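Side-chain contacts in conserved hypothetical secreted protein (Helicobacter pylori, PDB 4RNZ), which is a cell shape-determining metallopeptidase of the M23B family, a zinc enzyme that probably trims the peptidoglycan of the cell wall: residues K23-Y26 with N27-S30; I70-G74 with E75-L79; S278-K281 with K282-I286; K327-E330 with V331-K335; K335-R338 with S339-K342. All coordinates share one frame; numbering follows the deposited sequence.

Contact 1 (K23-Y26 with N27-S30); sequences KLYY and NLSS
Two backbone hydrogen bonds tie Lys23-Tyr26 to Asn27-Ser30 where the short helix 23-26 runs out. Asn27 N donates to Lys23 O at 2.8 Å, a bond of the i to i+4 spacing. Leu28 N then turns back to Tyr25 O at 2.9 Å, one residue closer in sequence. The spacing has tightened from four residues to three.

Apolar contact is made by Leu28 CD1, which comes 3.9 Å from CD1 of Tyr25, the two side chains crossing at about a right angle. The leucine CG is set anti to its own carbonyl carbon (chi1 -66°), which lays the branch back over the end of the helix.

Van der Waals contacts of carbon with oxygen add to this. Leu28 CG rests 3.4 Å from Leu24 O. Lys23 and Asn27 lie side by side and point the same way, with Lys23 CB 3.7 Å from Asn27 OD1.

Residues outside the turn hold it in place. Lys33 NZ donates a hydrogen bond to Tyr26 O and stands in cation-pi contact with the Tyr25 ring, which also packs on Leu11, Leu12 and Leu15 of helix 11-17. Ser29 OG accepts from Asp32 N as the N-cap of helix 30-36, the helix that carries the zinc ligand Glu34. These features are those of a tight helix-to-helix connection, in which one helix unwinds and the next is capped within a few residues.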
loop_
_atom_site.group_PDB
_atom_site.type_symbol
_atom_site.label_atom_id
_atom_site.label_comp_id
_atom_site.label_asym_id
_atom_site.label_seq_id
_atom_site.Cartn_x
_atom_site.Cartn_y
_atom_site.Cartn_z
ATOM N N LYS A 23 20.558 21.579 -5.711
ATOM C CA LYS A 23 20.297 22.122 -4.370
ATOM C C LYS A 23 18.835 22.070 -4.017
ATOM O O LYS A 23 18.470 22.140 -2.847
ATOM C CB LYS A 23 20.770 23.564 -4.255
ATOM C CG LYS A 23 19.952 24.561 -5.053
ATOM C CD LYS A 23 20.610 25.938 -5.039
ATOM C CE LYS A 23 20.181 26.757 -6.255
ATOM N NZ LYS A 23 20.907 28.047 -6.281
ATOM N N LEU A 24 17.984 22.039 -5.035
ATOM C CA LEU A 24 16.557 21.846 -4.812
ATOM C C LEU A 24 16.310 20.584 -3.967
ATOM O O LEU A 24 15.452 20.569 -3.098
ATOM C CB LEU A 24 15.816 21.795 -6.155
ATOM C CG LEU A 24 14.300 21.955 -6.105
ATOM C CD1 LEU A 24 13.902 23.247 -5.411
ATOM C CD2 LEU A 24 13.715 21.904 -7.517
ATOM N N TYR A 25 17.079 19.534 -4.208
ATOM C CA TYR A 25 17.092 18.369 -3.315
ATOM C C TYR A 25 17.957 18.558 -2.049
ATOM O O TYR A 25 17.496 18.323 -0.937
ATOM C CB TYR A 25 17.555 17.103 -4.061
ATOM C CG TYR A 25 17.722 15.926 -3.138
ATOM C CD1 TYR A 25 16.622 15.214 -2.685
ATOM C CD2 TYR A 25 18.980 15.557 -2.671
ATOM C CE1 TYR A 25 16.767 14.153 -1.817
ATOM C CE2 TYR A 25 19.131 14.499 -1.791
ATOM C CZ TYR A 25 18.017 13.794 -1.377
ATOM O OH TYR A 25 18.177 12.737 -0.527
ATOM N N TYR A 26 19.211 18.968 -2.216
ATOM C CA TYR A 26 20.149 19.004 -1.085
ATOM C C TYR A 26 19.662 19.895 0.033
ATOM O O TYR A 26 19.848 19.563 1.207
ATOM C CB TYR A 26 21.553 19.409 -1.543
ATOM C CG TYR A 26 22.215 18.397 -2.450
ATOM C CD1 TYR A 26 22.430 17.099 -2.025
ATOM C CD2 TYR A 26 22.636 18.739 -3.733
ATOM C CE1 TYR A 26 23.039 16.160 -2.845
ATOM C CE2 TYR A 26 23.251 17.806 -4.559
ATOM C CZ TYR A 26 23.445 16.522 -4.111
ATOM O OH TYR A 26 24.050 15.588 -4.922
ATOM N N ASN A 27 19.003 21.007 -0.323
ATOM C CA ASN A 27 18.415 21.907 0.671
ATOM C C ASN A 27 17.221 21.372 1.425
ATOM O O ASN A 27 16.803 21.984 2.390
ATOM C CB ASN A 27 17.994 23.243 0.037
ATOM C CG ASN A 27 19.164 24.161 -0.218
ATOM O OD1 ASN A 27 19.155 24.950 -1.168
ATOM N ND2 ASN A 27 20.178 24.079 0.637
ATOM N N LEU A 28 16.641 20.258 0.997
ATOM C CA LEU A 28 15.487 19.725 1.717
ATOM C C LEU A 28 15.881 19.312 3.112
ATOM O O LEU A 28 17.000 18.840 3.330
ATOM C CB LEU A 28 14.916 18.510 0.983
ATOM C CG LEU A 28 14.309 18.808 -0.384
ATOM C CD1 LEU A 28 13.918 17.537 -1.144
ATOM C CD2 LEU A 28 13.116 19.743 -0.250
ATOM N N SER A 29 14.937 19.447 4.043
ATOM C CA SER A 29 15.095 18.931 5.387
ATOM C C SER A 29 15.275 17.428 5.286
ATOM O O SER A 29 14.966 16.836 4.254
ATOM C CB SER A 29 13.857 19.240 6.211
ATOM O OG SER A 29 12.730 18.561 5.691
ATOM N N SER A 30 15.781 16.799 6.337
ATOM C CA SER A 30 15.989 15.360 6.272
ATOM C C SER A 30 14.649 14.617 6.235
ATOM O O SER A 30 14.562 13.535 5.649
ATOM C CB SER A 30 16.857 14.862 7.427
ATOM O OG SER A 30 16.268 15.225 8.639
#

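Contact 2 (I70-G74 with E75-L79)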
loop_
_atom_site.group_PDB
_atom_site.type_symbol
_atom_site.label_atom_id
_atom_site.label_comp_id
_atom_site.label_asym_id
_atom_site.label_seq_id
_atom_site.Cartn_x
_atom_site.Cartn_y
_atom_site.Cartn_z
ATOM N N ILE A 70 7.206 20.001 -8.669
ATOM C CA ILE A 70 8.349 20.816 -9.058
ATOM C C ILE A 70 7.876 21.816 -10.082
ATOM O O ILE A 70 7.196 21.445 -11.053
ATOM C CB ILE A 70 9.473 19.986 -9.703
ATOM C CG1 ILE A 70 10.137 19.104 -8.636
ATOM C CG2 ILE A 70 10.508 20.882 -10.374
ATOM C CD1 ILE A 70 10.882 17.921 -9.201
ATOM N N TYR A 71 8.206 23.087 -9.866
ATOM C CA TYR A 71 7.786 24.105 -10.837
ATOM C C TYR A 71 8.797 25.229 -10.888
ATOM O O TYR A 71 9.445 25.551 -9.878
ATOM C CB TYR A 71 6.398 24.664 -10.535
ATOM C CG TYR A 71 6.257 25.190 -9.138
ATOM C CD1 TYR A 71 6.003 24.323 -8.086
ATOM C CD2 TYR A 71 6.401 26.551 -8.848
ATOM C CE1 TYR A 71 5.878 24.787 -6.797
ATOM C CE2 TYR A 71 6.277 27.014 -7.553
ATOM C CZ TYR A 71 6.016 26.121 -6.537
ATOM O OH TYR A 71 5.901 26.535 -5.243
ATOM N N LYS A 72 8.952 25.772 -12.086
ATOM C CA LYS A 72 9.812 26.927 -12.316
ATOM C C LYS A 72 8.984 28.189 -12.127
ATOM O O LYS A 72 7.947 28.326 -12.760
ATOM C CB LYS A 72 10.382 26.876 -13.728
ATOM C CG LYS A 72 11.446 27.934 -13.953
ATOM C CD LYS A 72 12.146 27.783 -15.288
ATOM C CE LYS A 72 13.244 28.831 -15.390
ATOM N NZ LYS A 72 14.161 28.506 -16.510
ATOM N N LYS A 73 9.405 29.081 -11.227
ATOM C CA LYS A 73 8.761 30.393 -11.092
ATOM C C LYS A 73 9.821 31.493 -11.225
ATOM O O LYS A 73 10.803 31.525 -10.469
ATOM C CB LYS A 73 7.986 30.509 -9.776
ATOM C CG LYS A 73 7.564 31.924 -9.400
ATOM C CD LYS A 73 6.224 31.999 -8.664
ATOM C CE LYS A 73 6.167 31.126 -7.415
ATOM N NZ LYS A 73 7.144 31.522 -6.364
ATOM N N GLY A 74 9.615 32.373 -12.206
ATOM C CA GLY A 74 10.621 33.345 -12.593
ATOM C C GLY A 74 11.868 32.589 -12.989
ATOM O O GLY A 74 11.830 31.730 -13.853
ATOM N N GLU A 75 12.971 32.870 -12.309
ATOM C CA GLU A 75 14.258 32.281 -12.662
ATOM C C GLU A 75 14.607 31.047 -11.829
ATOM O O GLU A 75 15.690 30.486 -11.989
ATOM C CB GLU A 75 15.353 33.340 -12.475
ATOM C CG GLU A 75 15.225 34.536 -13.404
ATOM C CD GLU A 75 15.479 34.187 -14.864
ATOM O OE1 GLU A 75 15.994 33.095 -15.166
ATOM O OE2 GLU A 75 15.169 35.025 -15.722
ATOM N N ASP A 76 13.710 30.629 -10.939
ATOM C CA ASP A 76 14.039 29.600 -9.954
ATOM C C ASP A 76 13.056 28.451 -9.958
ATOM O O ASP A 76 11.889 28.618 -10.309
ATOM C CB ASP A 76 14.075 30.197 -8.553
ATOM C CG ASP A 76 15.179 31.205 -8.386
ATOM O OD1 ASP A 76 16.345 30.825 -8.614
ATOM O OD2 ASP A 76 14.866 32.371 -8.048
ATOM N N TYR A 77 13.546 27.289 -9.529
ATOM C CA TYR A 77 12.722 26.106 -9.380
ATOM C C TYR A 77 12.358 25.982 -7.933
ATOM O O TYR A 77 13.092 26.428 -7.040
ATOM C CB TYR A 77 13.464 24.856 -9.851
ATOM C CG TYR A 77 13.467 24.678 -11.349
ATOM C CD1 TYR A 77 12.446 23.985 -11.991
ATOM C CD2 TYR A 77 14.499 25.182 -12.128
ATOM C CE1 TYR A 77 12.458 23.797 -13.363
ATOM C CE2 TYR A 77 14.519 25.005 -13.491
ATOM C CZ TYR A 77 13.500 24.314 -14.112
ATOM O OH TYR A 77 13.539 24.140 -15.476
ATOM N N PHE A 78 11.196 25.384 -7.698
ATOM C CA PHE A 78 10.693 25.179 -6.357
ATOM C C PHE A 78 10.199 23.746 -6.225
ATOM O O PHE A 78 9.871 23.141 -7.208
ATOM C CB PHE A 78 9.554 26.152 -6.122
ATOM C CG PHE A 78 10.012 27.581 -6.039
ATOM C CD1 PHE A 78 10.156 28.351 -7.187
ATOM C CD2 PHE A 78 10.357 28.127 -4.824
ATOM C CE1 PHE A 78 10.606 29.656 -7.098
ATOM C CE2 PHE A 78 10.820 29.443 -4.735
ATOM C CZ PHE A 78 10.930 30.198 -5.870
ATOM N N LEU A 79 10.115 23.229 -5.005
ATOM C CA LEU A 79 9.622 21.882 -4.805
ATOM C C LEU A 79 8.698 21.874 -3.628
ATOM O O LEU A 79 9.099 22.249 -2.522
ATOM C CB LEU A 79 10.810 20.951 -4.595
ATOM C CG LEU A 79 10.539 19.461 -4.684
ATOM C CD1 LEU A 79 11.799 18.737 -5.135
ATOM C CD2 LEU A 79 9.999 18.944 -3.356
#
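The Tyr71 ring takes Phe78 CB over one face, 3.9 Å from the ring centroid, a CH-pi contact displaced toward the rim. The two rings lie nearly parallel, at 18°, but are slid apart so that they barely overlap. Over one face of the Phe78 ring sits Lys73 NZ, 4.3 Å from the centroid in a cation-pi contact; the lysine chain bends at three successive torsions to bring its ammonium back there. Tyr71 O and Lys73 O lie in the plane of that ring at its edge. On the other side of the hairpin the Tyr77 ring receives Lys72 CB over one face, 4.0 Å from its centroid, and Ile70 CG2 touches Tyr77 CD1 at 4.0 Å. Ile70 CG1 meets Leu79 CD1.

Backbone bonds link Tyr71 with Phe78 and Lys73 with Asp76, the shortest being Lys73 N to Asp76 O at 2.7 Å. Tyr71 OH is hydrogen-bonded to Asp80 OD2 and Tyr77 OH to Leu55 O. The face with Ile70, Tyr77 and Leu79 packs on helices 11-17 and 23-26. Gly74 takes the positive phi of the type II' turn from Lys73 to Asp76, closing an antiparallel beta hairpin with a two-residue loop at the edge of the five-stranded N-terminal sheet.

Contact 3 (S278-K281 with K282-I286)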
loop_
_atom_site.group_PDB
_atom_site.type_symbol
_atom_site.label_atom_id
_atom_site.label_comp_id
_atom_site.label_asym_id
_atom_site.label_seq_id
_atom_site.Cartn_x
_atom_site.Cartn_y
_atom_site.Cartn_z
ATOM N N SER A 278 17.416 -12.833 -0.876
ATOM C CA SER A 278 17.577 -13.643 0.346
ATOM C C SER A 278 16.227 -13.819 1.013
ATOM O O SER A 278 15.454 -12.875 1.088
ATOM C CB SER A 278 18.504 -12.991 1.368
ATOM O OG SER A 278 19.848 -12.917 0.925
ATOM N N PHE A 279 15.941 -15.030 1.467
ATOM C CA PHE A 279 14.818 -15.245 2.357
ATOM C C PHE A 279 15.281 -14.946 3.781
ATOM O O PHE A 279 16.361 -15.400 4.180
ATOM C CB PHE A 279 14.281 -16.660 2.227
ATOM C CG PHE A 279 13.523 -16.885 0.956
ATOM C CD1 PHE A 279 14.197 -17.061 -0.249
ATOM C CD2 PHE A 279 12.136 -16.884 0.954
ATOM C CE1 PHE A 279 13.497 -17.258 -1.428
ATOM C CE2 PHE A 279 11.430 -17.083 -0.222
ATOM C CZ PHE A 279 12.111 -17.262 -1.413
ATOM N N VAL A 280 14.497 -14.148 4.511
ATOM C CA VAL A 280 14.795 -13.815 5.919
ATOM C C VAL A 280 13.710 -14.283 6.872
ATOM O O VAL A 280 12.549 -14.431 6.489
ATOM C CB VAL A 280 14.990 -12.302 6.141
ATOM C CG1 VAL A 280 16.005 -11.728 5.148
ATOM C CG2 VAL A 280 13.667 -11.562 6.044
ATOM N N LYS A 281 14.085 -14.492 8.138
ATOM C CA LYS A 281 13.123 -14.906 9.139
ATOM C C LYS A 281 12.878 -13.765 10.087
ATOM O O LYS A 281 13.768 -12.951 10.322
ATOM C CB LYS A 281 13.648 -16.104 9.922
ATOM C CG LYS A 281 13.493 -17.422 9.196
ATOM C CD LYS A 281 13.717 -18.563 10.177
ATOM C CE LYS A 281 13.808 -19.903 9.471
ATOM N NZ LYS A 281 12.537 -20.207 8.753
ATOM N N LYS A 282 11.676 -13.716 10.640
ATOM C CA LYS A 282 11.394 -12.784 11.684
ATOM C C LYS A 282 12.462 -12.959 12.768
ATOM O O LYS A 282 12.751 -14.086 13.165
ATOM C CB LYS A 282 9.995 -13.018 12.248
ATOM C CG LYS A 282 9.650 -12.058 13.372
ATOM C CD LYS A 282 8.155 -11.867 13.552
ATOM C CE LYS A 282 7.575 -12.925 14.450
ATOM N NZ LYS A 282 6.169 -12.562 14.790
ATOM N N GLY A 283 13.079 -11.855 13.187
ATOM C CA GLY A 283 14.093 -11.863 14.243
ATOM C C GLY A 283 15.512 -11.965 13.748
ATOM O O GLY A 283 16.458 -11.845 14.518
ATOM N N GLN A 284 15.680 -12.203 12.458
ATOM C CA GLN A 284 17.014 -12.341 11.896
ATOM C C GLN A 284 17.676 -10.982 11.801
ATOM O O GLN A 284 17.030 -10.017 11.402
ATOM C CB GLN A 284 16.878 -12.939 10.512
ATOM C CG GLN A 284 18.172 -13.177 9.752
ATOM C CD GLN A 284 17.889 -13.909 8.468
ATOM O OE1 GLN A 284 16.921 -14.638 8.363
ATOM N NE2 GLN A 284 18.740 -13.743 7.506
ATOM N N ILE A 285 18.966 -10.905 12.128
ATOM C CA ILE A 285 19.726 -9.647 12.031
ATOM C C ILE A 285 19.889 -9.293 10.545
ATOM O O ILE A 285 20.322 -10.119 9.777
ATOM C CB ILE A 285 21.133 -9.765 12.685
ATOM C CG1 ILE A 285 21.008 -9.993 14.203
ATOM C CG2 ILE A 285 21.943 -8.488 12.473
ATOM C CD1 ILE A 285 22.241 -10.555 14.876
ATOM N N ILE A 286 19.530 -8.074 10.158
ATOM C CA ILE A 286 19.685 -7.632 8.776
ATOM C C ILE A 286 20.659 -6.464 8.620
ATOM O O ILE A 286 20.980 -6.076 7.493
ATOM C CB ILE A 286 18.314 -7.301 8.133
ATOM C CG1 ILE A 286 17.543 -6.248 8.939
ATOM C CG2 ILE A 286 17.472 -8.555 8.048
ATOM C CD1 ILE A 286 16.266 -5.801 8.235
HETATM O O HOH W 1 18.890 -15.031 4.865
#
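Gln284 reaches back across a type II beta turn, Lys281 to Gln284, in the M23 peptidase region and grips the strand before it. The turn itself is closed by Gln284 N donating to Lys281 O at 3.0 Å. In return Lys281 N donates to the Gln284 side chain, to OE1 at 2.8 Å, arriving from above the amide plane, 38° out of it. Lys281 thus has both its backbone N and O bonded to the same residue. The glutamine chain runs fully extended, with CG opposite the backbone N (chi1 -179°), and this length carries its amide back to the strand, the glutamine side chain crossing that of Val280 at about a right angle.

Outside the turn, Lys282 N donates to Asp237 OD1 and Lys282 NZ to Leu190 O, while Gly283 O is hydrogen-bonded to His233 ND1. Gly283 adopts the positive phi usual at the third position of a type II turn. The other half of the Gln284 amide is served by water: NE2 donates at 2.9 Å to a water that in turn donates to Phe279 O at 2.6 Å.

Contact 4 (K327-E330 with V331-K335); sequences KQRE and VFLEK
Arg329 and Leu333, one turn apart, make the side-chain contact here. With CG opposite its backbone N (chi1 173°), Arg329 extends straight to NE and runs obliquely across Leu333, whose CD1 touches the arginine CG at 3.7 Å and NE at 3.9 Å. Leu333 has its CG anti to the carbonyl carbon instead (chi1 -68°), which swings the isobutyl group back toward the preceding turn; its CG comes within 3.3 Å of Arg329 O. The leucine methyl thereby packs against the arginine chain at CG and NE, while the guanidinium goes on to a hydrogen bond from NH1 to Leu324 O.

Val331 directs its CG2 branch back in the same way, so that this methyl lies 3.3 Å from Lys327 O. Phe332 turns its ring outward from the helix, and only its CB stays close to the previous turn, 3.2 Å from Gln328 O. Glu334 has a bent chain, and its OE1 forms a salt bridge with Arg338 NH2, one turn further on.

Beneath these side chains the i to i+4 backbone bonds are regular: Val331 N to Lys327 O, Phe332 N to Gln328 O, Leu333 N to Arg329 O at 2.9 Å, and Glu334 N to Glu330 O. The segments form an early part of helix 326-348. Phe332, buried, packs on Leu324 and on Ala183 of a loop that Arg329 also touches, and Gln328 meets His173, just past strand 166-172.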
loop_
_atom_site.group_PDB
_atom_site.type_symbol
_atom_site.label_atom_id
_atom_site.label_comp_id
_atom_site.label_asym_id
_atom_site.label_seq_id
_atom_site.Cartn_x
_atom_site.Cartn_y
_atom_site.Cartn_z
ATOM N N LYS A 327 -17.294 2.879 19.820
ATOM C CA LYS A 327 -18.150 3.329 18.742
ATOM C C LYS A 327 -17.644 2.844 17.372
ATOM O O LYS A 327 -18.442 2.644 16.472
ATOM C CB LYS A 327 -18.290 4.856 18.765
ATOM C CG LYS A 327 -19.666 5.337 18.334
ATOM C CD LYS A 327 -19.660 6.815 17.972
ATOM C CE LYS A 327 -20.957 7.225 17.288
ATOM N NZ LYS A 327 -20.717 8.305 16.291
ATOM N N GLN A 328 -16.333 2.659 17.214
ATOM C CA GLN A 328 -15.784 2.067 15.986
ATOM C C GLN A 328 -16.374 0.693 15.713
ATOM O O GLN A 328 -16.652 0.348 14.558
ATOM C CB GLN A 328 -14.258 1.939 16.044
ATOM C CG GLN A 328 -13.503 3.214 15.705
ATOM C CD GLN A 328 -12.057 2.938 15.354
ATOM O OE1 GLN A 328 -11.487 1.926 15.759
ATOM N NE2 GLN A 328 -11.458 3.829 14.591
ATOM N N ARG A 329 -16.543 -0.090 16.772
ATOM C CA ARG A 329 -17.114 -1.430 16.654
ATOM C C ARG A 329 -18.589 -1.388 16.257
ATOM O O ARG A 329 -19.016 -2.127 15.351
ATOM C CB ARG A 329 -16.953 -2.192 17.962
ATOM C CG ARG A 329 -17.660 -3.524 17.984
ATOM C CD ARG A 329 -17.392 -4.267 19.277
ATOM N NE ARG A 329 -17.825 -5.652 19.153
ATOM C CZ ARG A 329 -17.033 -6.673 18.832
ATOM N NH1 ARG A 329 -15.719 -6.509 18.602
ATOM N NH2 ARG A 329 -17.555 -7.881 18.743
ATOM N N GLU A 330 -19.367 -0.550 16.952
ATOM C CA GLU A 330 -20.793 -0.361 16.643
ATOM C C GLU A 330 -21.013 0.024 15.190
ATOM O O GLU A 330 -21.852 -0.555 14.518
ATOM C CB GLU A 330 -21.411 0.757 17.495
ATOM C CG GLU A 330 -21.654 0.435 18.961
ATOM C CD GLU A 330 -22.092 1.676 19.741
ATOM O OE1 GLU A 330 -23.146 2.253 19.393
ATOM O OE2 GLU A 330 -21.376 2.090 20.688
ATOM N N VAL A 331 -20.284 1.038 14.727
ATOM C CA VAL A 331 -20.435 1.556 13.364
ATOM C C VAL A 331 -20.047 0.490 12.335
ATOM O O VAL A 331 -20.669 0.365 11.280
ATOM C CB VAL A 331 -19.576 2.829 13.156
ATOM C CG1 VAL A 331 -19.447 3.202 11.678
ATOM C CG2 VAL A 331 -20.160 3.992 13.952
ATOM N N PHE A 332 -19.011 -0.270 12.659
ATOM C CA PHE A 332 -18.509 -1.298 11.765
ATOM C C PHE A 332 -19.544 -2.379 11.577
ATOM O O PHE A 332 -19.864 -2.734 10.445
ATOM C CB PHE A 332 -17.244 -1.940 12.328
ATOM C CG PHE A 332 -16.776 -3.129 11.535
ATOM C CD1 PHE A 332 -15.928 -2.963 10.447
ATOM C CD2 PHE A 332 -17.213 -4.408 11.852
ATOM C CE1 PHE A 332 -15.492 -4.055 9.723
ATOM C CE2 PHE A 332 -16.802 -5.495 11.107
ATOM C CZ PHE A 332 -15.927 -5.318 10.061
ATOM N N LEU A 333 -20.045 -2.900 12.698
ATOM C CA LEU A 333 -21.004 -3.975 12.670
ATOM C C LEU A 333 -22.294 -3.561 11.949
ATOM O O LEU A 333 -22.911 -4.358 11.250
ATOM C CB LEU A 333 -21.303 -4.446 14.090
ATOM C CG LEU A 333 -20.137 -5.157 14.794
ATOM C CD1 LEU A 333 -20.432 -5.339 16.276
ATOM C CD2 LEU A 333 -19.823 -6.503 14.150
ATOM N N GLU A 334 -22.691 -2.307 12.121
ATOM C CA GLU A 334 -23.873 -1.806 11.450
ATOM C C GLU A 334 -23.611 -1.859 9.934
ATOM O O GLU A 334 -24.402 -2.430 9.185
ATOM C CB GLU A 334 -24.205 -0.393 11.947
ATOM C CG GLU A 334 -25.681 -0.034 11.904
ATOM C CD GLU A 334 -26.172 0.329 10.512
ATOM O OE1 GLU A 334 -25.362 0.800 9.686
ATOM O OE2 GLU A 334 -27.381 0.153 10.237
ATOM N N LYS A 335 -22.482 -1.309 9.491
ATOM C CA LYS A 335 -22.170 -1.329 8.064
ATOM C C LYS A 335 -22.034 -2.749 7.554
ATOM O O LYS A 335 -22.524 -3.062 6.470
ATOM C CB LYS A 335 -20.903 -0.544 7.732
ATOM C CG LYS A 335 -21.052 0.968 7.858
ATOM C CD LYS A 335 -20.305 1.717 6.753
ATOM C CE LYS A 335 -18.820 1.368 6.688
ATOM N NZ LYS A 335 -18.075 2.244 5.732
#

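Contact 5 (K335-R338 with S339-K342); sequences KAQR and SKQK
Ser339 comes back onto Lys335 O, where its backbone N donates at 2.8 Å. A chi1 of -74° puts OG beside the serine's own N, which brings it to 3.1 Å from Lys335 O, but whether its proton goes there is not settled. Lys340 lays its aliphatic chain along the previous turn as well: CG is 3.1 Å from Ala336 O, and CE meets Gln337 NE2 at 3.9 Å, the two side chains crossing at about a right angle. The amides of Gln337 and Gln341 meet with their planes 58° apart, Gln337 OE1 and Gln341 NE2 approaching to a doubtfully short 2.5 Å.

The helical backbone sets these positions through Lys340 N to Ala336 O, Gln341 N to Gln337 O and Lys342 N to Arg338 O, the last at 2.9 Å. Arg338 bends at chi3 to turn back along the helix toward Glu334, and one face of its guanidinium lies over Lys335 CA.

On the side toward the sheet, Ala336, Ser339 and Lys340 rest on Phe171 of strand 166-172, and Lys340 also touches Tyr169. Past strand 357-361, Phe363 packs on Ser339 and Lys342, and Leu364, from the C-terminal tag, touches Arg338.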
loop_
_atom_site.group_PDB
_atom_site.type_symbol
_atom_site.label_atom_id
_atom_site.label_comp_id
_atom_site.label_asym_id
_atom_site.label_seq_id
_atom_site.Cartn_x
_atom_site.Cartn_y
_atom_site.Cartn_z
ATOM N N LYS A 335 -22.482 -1.309 9.491
ATOM C CA LYS A 335 -22.170 -1.329 8.064
ATOM C C LYS A 335 -22.034 -2.749 7.554
ATOM O O LYS A 335 -22.524 -3.062 6.470
ATOM C CB LYS A 335 -20.903 -0.544 7.732
ATOM C CG LYS A 335 -21.052 0.968 7.858
ATOM C CD LYS A 335 -20.305 1.717 6.753
ATOM C CE LYS A 335 -18.820 1.368 6.688
ATOM N NZ LYS A 335 -18.075 2.244 5.732
ATOM N N ALA A 336 -21.387 -3.611 8.332
ATOM C CA ALA A 336 -21.226 -5.000 7.907
ATOM C C ALA A 336 -22.566 -5.692 7.682
ATOM O O ALA A 336 -22.744 -6.369 6.671
ATOM C CB ALA A 336 -20.384 -5.778 8.897
ATOM N N GLN A 337 -23.512 -5.512 8.601
ATOM C CA GLN A 337 -24.842 -6.085 8.427
ATOM C C GLN A 337 -25.528 -5.582 7.163
ATOM O O GLN A 337 -26.039 -6.381 6.363
ATOM C CB GLN A 337 -25.742 -5.790 9.633
ATOM C CG GLN A 337 -27.144 -6.403 9.532
ATOM C CD GLN A 337 -27.119 -7.904 9.233
ATOM O OE1 GLN A 337 -27.873 -8.401 8.390
ATOM N NE2 GLN A 337 -26.233 -8.630 9.915
ATOM N N ARG A 338 -25.554 -4.263 7.001
ATOM C CA ARG A 338 -26.139 -3.640 5.809
ATOM C C ARG A 338 -25.466 -4.173 4.544
ATOM O O ARG A 338 -26.137 -4.500 3.578
ATOM C CB ARG A 338 -26.030 -2.109 5.894
ATOM C CG ARG A 338 -26.143 -1.375 4.559
ATOM C CD ARG A 338 -26.622 0.076 4.687
ATOM N NE ARG A 338 -26.217 0.741 5.935
ATOM C CZ ARG A 338 -25.028 1.308 6.170
ATOM N NH1 ARG A 338 -24.072 1.303 5.248
ATOM N NH2 ARG A 338 -24.787 1.874 7.353
ATOM N N SER A 339 -24.139 -4.276 4.565
ATOM C CA SER A 339 -23.395 -4.812 3.432
ATOM C C SER A 339 -23.762 -6.257 3.093
ATOM O O SER A 339 -23.962 -6.586 1.927
ATOM C CB SER A 339 -21.889 -4.723 3.691
ATOM O OG SER A 339 -21.468 -3.390 3.570
ATOM N N LYS A 340 -23.831 -7.111 4.113
ATOM C CA LYS A 340 -24.219 -8.514 3.932
ATOM C C LYS A 340 -25.620 -8.660 3.336
ATOM O O LYS A 340 -25.849 -9.495 2.471
ATOM C CB LYS A 340 -24.157 -9.266 5.264
ATOM C CG LYS A 340 -22.749 -9.394 5.805
ATOM C CD LYS A 340 -22.574 -10.558 6.783
ATOM C CE LYS A 340 -23.138 -10.249 8.165
ATOM N NZ LYS A 340 -22.597 -11.163 9.223
ATOM N N GLN A 341 -26.551 -7.859 3.835
ATOM C CA GLN A 341 -27.930 -7.863 3.334
ATOM C C GLN A 341 -27.952 -7.435 1.878
ATOM O O GLN A 341 -28.597 -8.055 1.047
ATOM C CB GLN A 341 -28.805 -6.916 4.153
ATOM C CG GLN A 341 -29.422 -7.580 5.372
ATOM C CD GLN A 341 -29.752 -6.606 6.494
ATOM O OE1 GLN A 341 -29.803 -5.387 6.304
ATOM N NE2 GLN A 341 -29.969 -7.148 7.680
ATOM N N LYS A 342 -27.222 -6.375 1.578
ATOM C CA LYS A 342 -27.169 -5.889 0.210
ATOM C C LYS A 342 -26.516 -6.904 -0.712
ATOM O O LYS A 342 -27.018 -7.140 -1.806
ATOM C CB LYS A 342 -26.489 -4.515 0.148
ATOM C CG LYS A 342 -25.970 -4.107 -1.211
ATOM C CD LYS A 342 -27.049 -4.046 -2.269
ATOM C CE LYS A 342 -27.978 -2.901 -2.052
ATOM N NZ LYS A 342 -28.699 -2.680 -3.331
#

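All five contacts are local and lie near the surface, each with a single buried residue among those that touch. Contacts 1 and 2 share the N-terminal region and meet directly: Leu24 of the helical turn packs on the hairpin strand at Tyr77 and Leu79. Contact 2 is richest in aromatic chemistry, whereas contact 1 rests on two backbone bonds at a helix end. Contact 3 stands apart in the M23 region, its centre about 33 Å from that of contact 1, and relies on a side-chain amide and a water. Contacts 4 and 5 are successive parts of helix 326-348 and share Lys335; over the same i to i+4 bonds, contact 4 turns on an arginine-leucine contact and contact 5 on polar and lysine side chains.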